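Local atomic coordinates of SmhA (Serratia marcescens, PDB entry 7A27), a protein that probably acts as the A component of Smh, a tripartite alpha-pore-forming toxin of Serratia marcescens, captured here in its soluble form. Residues A[181-186]-A[195-200]; A[236-241]-A[248-253]. One frame throughout, in Å; residues are numbered along the deposited sequence.

In the fold
Contacts 1 and 2 follow each other along the chain and sit at the same end of one two-stranded antiparallel sheet, where the first strand begins and the second ends. Contact 1 lies where helix 160-188 leads through a loop into strand 198-206, contact 2 where strand 230-237 leads through another into helix 247-268; their centres are 8 Å apart. Neither has a hydrogen bond across its segments. Contact 1 is buried and methyl against methyl; contact 2 is larger but only partly buried, ends on an exposed alanine and adds a methyl against a carbonyl oxygen. They are stitched together by the probable hydrogen bond from Gly198 N to Gln237 O, at 2.8 Å, and by Ile183 touching Leu253.

Contact 1 of 2, residues A[181-186]-A[195-200]; sequences QSIADA and VQLGQS
Between Leu197 and its helix neighbours Ile183 and Ala184 no flat group intervenes. The flat groups of these segments, the amide of Gln181 and the carboxylate of Asp185, meet one turn apart along the helix. Gln181 NE2 donates to Asp185 OD1 over 3.0 Å, bent at 144°; the oxygen is met on its syn side, 27° out of the carboxylate plane, yet it lies close to the amide plane.

The contact itself rests on methyls. In Ile183 the branch CG2 stands anti to the backbone N, and from there it meets Leu197 CD2 at 4.0 Å. The second leucine methyl, CD1, comes to 4.4 Å from Ala184 CB, so the leucine fork spans two successive helix residues. Ala184 and Leu197 bring the backbones nearest, with 7.5 Å between their CA atoms. Leu27 of helix 14-37 touches both Ala184 and Leu197, while Ile183 also reaches Val250 and Leu253.

The Leu197 side chain lies about 5 Å from that of Asn359, which has been seen to bind calcium in this protein, although this chain carries none. This is a helix-loop-strand junction packed on helix 14-37: helix 160-188 leads through a loop into a beta-hairpin, probably the hairpin found in ClyA-like toxins.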
loop_
_atom_site.group_PDB
_atom_site.type_symbol
_atom_site.label_atom_id
_atom_site.label_comp_id
_atom_site.label_asym_id
_atom_site.label_seq_id
_atom_site.Cartn_x
_atom_site.Cartn_y
_atom_site.Cartn_z
ATOM N N GLN A 181 -1.007 3.030 -11.986
ATOM C CA GLN A 181 0.251 3.114 -11.213
ATOM C C GLN A 181 0.903 4.475 -11.474
ATOM O O GLN A 181 1.334 5.114 -10.492
ATOM C CB GLN A 181 1.164 1.938 -11.550
ATOM C CG GLN A 181 2.432 1.884 -10.712
ATOM C CD GLN A 181 2.174 1.624 -9.245
ATOM O OE1 GLN A 181 1.537 0.637 -8.849
ATOM N NE2 GLN A 181 2.715 2.525 -8.438
ATOM N N SER A 182 0.934 4.937 -12.729
ATOM C CA SER A 182 1.573 6.226 -13.118
ATOM C C SER A 182 0.860 7.407 -12.443
ATOM O O SER A 182 1.562 8.367 -12.023
ATOM C CB SER A 182 1.641 6.407 -14.631
ATOM O OG SER A 182 2.651 5.594 -15.212
ATOM N N ILE A 183 -0.474 7.332 -12.368
ATOM C CA ILE A 183 -1.380 8.375 -11.804
ATOM C C ILE A 183 -1.197 8.429 -10.286
ATOM O O ILE A 183 -1.080 9.553 -9.729
ATOM C CB ILE A 183 -2.842 8.083 -12.196
ATOM C CG1 ILE A 183 -3.063 8.296 -13.697
ATOM C CG2 ILE A 183 -3.800 8.921 -11.358
ATOM C CD1 ILE A 183 -4.364 7.757 -14.209
ATOM N N ALA A 184 -1.208 7.261 -9.647
ATOM C CA ALA A 184 -1.056 7.139 -8.186
ATOM C C ALA A 184 0.297 7.729 -7.764
ATOM O O ALA A 184 0.312 8.429 -6.729
ATOM C CB ALA A 184 -1.218 5.702 -7.773
ATOM N N ASP A 185 1.364 7.483 -8.542
ATOM C CA ASP A 185 2.739 7.978 -8.245
ATOM C C ASP A 185 2.724 9.516 -8.193
ATOM O O ASP A 185 3.329 10.095 -7.254
ATOM C CB ASP A 185 3.782 7.558 -9.293
ATOM C CG ASP A 185 4.132 6.085 -9.413
ATOM O OD1 ASP A 185 3.756 5.317 -8.502
ATOM O OD2 ASP A 185 4.799 5.739 -10.440
ATOM N N ALA A 186 2.073 10.138 -9.184
ATOM C CA ALA A 186 1.958 11.600 -9.352
ATOM C C ALA A 186 1.139 12.193 -8.206
ATOM O O ALA A 186 1.544 13.258 -7.699
ATOM C CB ALA A 186 1.339 11.908 -10.680
ATOM N N VAL A 195 -3.193 12.123 -1.197
ATOM C CA VAL A 195 -3.691 11.145 -2.200
ATOM C C VAL A 195 -5.216 11.082 -2.220
ATOM O O VAL A 195 -5.853 11.122 -1.173
ATOM C CB VAL A 195 -3.106 9.735 -1.992
ATOM C CG1 VAL A 195 -1.591 9.778 -1.967
ATOM C CG2 VAL A 195 -3.667 9.043 -0.763
ATOM N N GLN A 196 -5.731 10.858 -3.422
ATOM C CA GLN A 196 -7.151 10.621 -3.747
ATOM C C GLN A 196 -7.174 9.922 -5.122
ATOM O O GLN A 196 -6.512 10.394 -6.057
ATOM C CB GLN A 196 -7.874 11.970 -3.734
ATOM C CG GLN A 196 -9.402 11.891 -3.781
ATOM C CD GLN A 196 -10.101 11.750 -2.445
ATOM O OE1 GLN A 196 -9.849 10.833 -1.648
ATOM N NE2 GLN A 196 -11.046 12.655 -2.226
ATOM N N LEU A 197 -7.908 8.815 -5.222
ATOM C CA LEU A 197 -8.259 8.136 -6.498
ATOM C C LEU A 197 -9.776 7.972 -6.524
ATOM O O LEU A 197 -10.354 7.816 -5.452
ATOM C CB LEU A 197 -7.550 6.782 -6.564
ATOM C CG LEU A 197 -6.056 6.812 -6.892
ATOM C CD1 LEU A 197 -5.517 5.401 -7.070
ATOM C CD2 LEU A 197 -5.793 7.653 -8.129
ATOM N N GLY A 198 -10.406 8.044 -7.688
ATOM C CA GLY A 198 -11.869 7.912 -7.821
ATOM C C GLY A 198 -12.240 6.590 -8.463
ATOM O O GLY A 198 -11.366 5.716 -8.546
ATOM N N GLN A 199 -13.492 6.465 -8.909
ATOM C CA GLN A 199 -14.015 5.270 -9.618
ATOM C C GLN A 199 -15.233 5.669 -10.445
ATOM O O GLN A 199 -15.830 6.728 -10.163
ATOM C CB GLN A 199 -14.407 4.177 -8.628
ATOM C CG GLN A 199 -15.488 4.562 -7.625
ATOM C CD GLN A 199 -16.013 3.342 -6.894
ATOM O OE1 GLN A 199 -16.491 2.384 -7.507
ATOM N NE2 GLN A 199 -15.922 3.363 -5.572
ATOM N N SER A 200 -15.580 4.852 -11.436
ATOM C CA SER A 200 -16.767 5.029 -12.314
ATOM C C SER A 200 -16.991 3.733 -13.089
ATOM O O SER A 200 -16.062 2.868 -13.097
ATOM C CB SER A 200 -16.607 6.197 -13.248
ATOM O OG SER A 200 -15.667 5.921 -14.279
#

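Contact 2 of 2, residues A[236-241]-A[248-253]; sequences IQAISA and QAVNEL
Val250 leaves helix 247-268 toward the chain that follows strand 230-237, and its two methyls find different partners there. Its CB is still 4.9 Å from Ala238 CB, so the touching is done one atom further out. CG2 closes that gap to 3.9 Å from Ala238 CB, a plain methyl-to-methyl contact. CG1, placed anti to the backbone N (chi1 169°), turns instead to the backbone of Ala241, 4.1 Å from its CA. The valine thus bridges both arms of the bend 238-241. Ala241 and Val250 are also where the backbones come nearest, 6.6 Å between CA atoms.

One helical turn on, Leu253 extends the same face. Its CG is anti to the backbone N (chi1 -173°), and CD2 ends 4.1 Å from Ile236 O. That oxygen also receives a hydrogen bond from the hydroxyl of Tyr257, so its polar need is met although a methyl lies against it. Beyond this pair, Leu253 packs on Ile176 of helix 160-188.

The polar side chains of the helix segment bond away from this contact: Gln248 NE2 gives a 2.9 Å hydrogen bond, 160° at the hydrogen, to the anti side of Glu252 OE1, and Glu252 OE2 accepts one from Asn179 ND2.

With three van der Waals approaches along one helix face, one of them to a carbonyl oxygen, and no hydrogen bond across, the geometry is that of a strand-to-helix connection at the end of a beta-hairpin: the second strand ends, the chain bends, and the next helix returns alongside it, probably as in related alpha-pore-forming toxins.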
loop_
_atom_site.group_PDB
_atom_site.type_symbol
_atom_site.label_atom_id
_atom_site.label_comp_id
_atom_site.label_asym_id
_atom_site.label_seq_id
_atom_site.Cartn_x
_atom_site.Cartn_y
_atom_site.Cartn_z
ATOM N N ILE A 236 -10.849 2.218 -11.556
ATOM C CA ILE A 236 -10.200 3.390 -10.892
ATOM C C ILE A 236 -10.188 4.535 -11.904
ATOM O O ILE A 236 -10.117 4.236 -13.120
ATOM C CB ILE A 236 -8.761 3.089 -10.428
ATOM C CG1 ILE A 236 -8.676 1.898 -9.469
ATOM C CG2 ILE A 236 -8.130 4.333 -9.824
ATOM C CD1 ILE A 236 -9.414 2.084 -8.176
ATOM N N GLN A 237 -10.245 5.783 -11.428
ATOM C CA GLN A 237 -10.162 6.994 -12.275
ATOM C C GLN A 237 -9.356 8.047 -11.516
ATOM O O GLN A 237 -9.273 7.970 -10.289
ATOM C CB GLN A 237 -11.552 7.524 -12.582
ATOM C CG GLN A 237 -11.696 7.962 -14.034
ATOM C CD GLN A 237 -11.969 6.826 -14.993
ATOM O OE1 GLN A 237 -12.752 5.903 -14.729
ATOM N NE2 GLN A 237 -11.480 7.024 -16.209
ATOM N N ALA A 238 -8.735 8.977 -12.228
ATOM C CA ALA A 238 -8.023 10.100 -11.592
ATOM C C ALA A 238 -9.106 11.063 -11.119
ATOM O O ALA A 238 -10.198 11.049 -11.738
ATOM C CB ALA A 238 -7.072 10.742 -12.567
ATOM N N ILE A 239 -8.836 11.850 -10.079
ATOM C CA ILE A 239 -9.815 12.850 -9.565
ATOM C C ILE A 239 -10.027 13.984 -10.573
ATOM O O ILE A 239 -11.205 14.341 -10.753
ATOM C CB ILE A 239 -9.421 13.321 -8.159
ATOM C CG1 ILE A 239 -9.590 12.157 -7.188
ATOM C CG2 ILE A 239 -10.219 14.527 -7.692
ATOM C CD1 ILE A 239 -11.012 11.660 -7.015
ATOM N N SER A 240 -8.971 14.527 -11.192
ATOM C CA SER A 240 -9.067 15.671 -12.148
ATOM C C SER A 240 -8.540 15.263 -13.527
ATOM O O SER A 240 -7.312 15.093 -13.678
ATOM C CB SER A 240 -8.383 16.918 -11.610
ATOM O OG SER A 240 -7.131 16.602 -11.019
ATOM N N ALA A 241 -9.450 15.142 -14.500
ATOM C CA ALA A 241 -9.168 14.771 -15.908
ATOM C C ALA A 241 -8.312 15.847 -16.611
ATOM O O ALA A 241 -8.206 15.736 -17.869
ATOM C CB ALA A 241 -10.476 14.529 -16.646
ATOM N N GLN A 248 -0.419 12.527 -19.411
ATOM C CA GLN A 248 -0.284 11.490 -20.475
ATOM C C GLN A 248 -0.949 10.198 -19.988
ATOM O O GLN A 248 -1.737 9.628 -20.749
ATOM C CB GLN A 248 1.176 11.327 -20.910
ATOM C CG GLN A 248 1.416 10.229 -21.943
ATOM C CD GLN A 248 0.602 10.377 -23.204
ATOM O OE1 GLN A 248 0.477 11.460 -23.763
ATOM N NE2 GLN A 248 0.077 9.261 -23.689
ATOM N N ALA A 249 -0.682 9.778 -18.758
ATOM C CA ALA A 249 -1.282 8.554 -18.179
ATOM C C ALA A 249 -2.810 8.703 -18.149
ATOM O O ALA A 249 -3.492 7.744 -18.550
ATOM C CB ALA A 249 -0.703 8.270 -16.813
ATOM N N VAL A 250 -3.332 9.867 -17.740
ATOM C CA VAL A 250 -4.803 10.135 -17.656
ATOM C C VAL A 250 -5.436 9.997 -19.046
ATOM O O VAL A 250 -6.570 9.458 -19.119
ATOM C CB VAL A 250 -5.102 11.513 -17.035
ATOM C CG1 VAL A 250 -6.559 11.919 -17.181
ATOM C CG2 VAL A 250 -4.697 11.546 -15.581
ATOM N N ASN A 251 -4.738 10.489 -20.080
ATOM C CA ASN A 251 -5.196 10.440 -21.491
ATOM C C ASN A 251 -5.184 8.982 -21.966
ATOM O O ASN A 251 -6.164 8.583 -22.592
ATOM C CB ASN A 251 -4.382 11.375 -22.387
ATOM C CG ASN A 251 -4.577 12.850 -22.076
ATOM O OD1 ASN A 251 -5.480 13.244 -21.333
ATOM N ND2 ASN A 251 -3.738 13.693 -22.653
ATOM N N GLU A 252 -4.120 8.224 -21.683
ATOM C CA GLU A 252 -4.009 6.778 -22.035
ATOM C C GLU A 252 -5.136 6.009 -21.336
ATOM O O GLU A 252 -5.776 5.153 -21.976
ATOM C CB GLU A 252 -2.652 6.164 -21.651
ATOM C CG GLU A 252 -1.542 6.393 -22.677
ATOM C CD GLU A 252 -0.119 5.979 -22.289
ATOM O OE1 GLU A 252 0.789 6.634 -22.809
ATOM O OE2 GLU A 252 0.100 5.015 -21.516
ATOM N N LEU A 253 -5.377 6.309 -20.062
ATOM C CA LEU A 253 -6.421 5.620 -19.264
ATOM C C LEU A 253 -7.789 5.829 -19.922
ATOM O O LEU A 253 -8.527 4.845 -20.034
ATOM C CB LEU A 253 -6.397 6.135 -17.819
ATOM C CG LEU A 253 -7.306 5.401 -16.838
ATOM C CD1 LEU A 253 -7.040 3.909 -16.850
ATOM C CD2 LEU A 253 -7.132 5.937 -15.430
#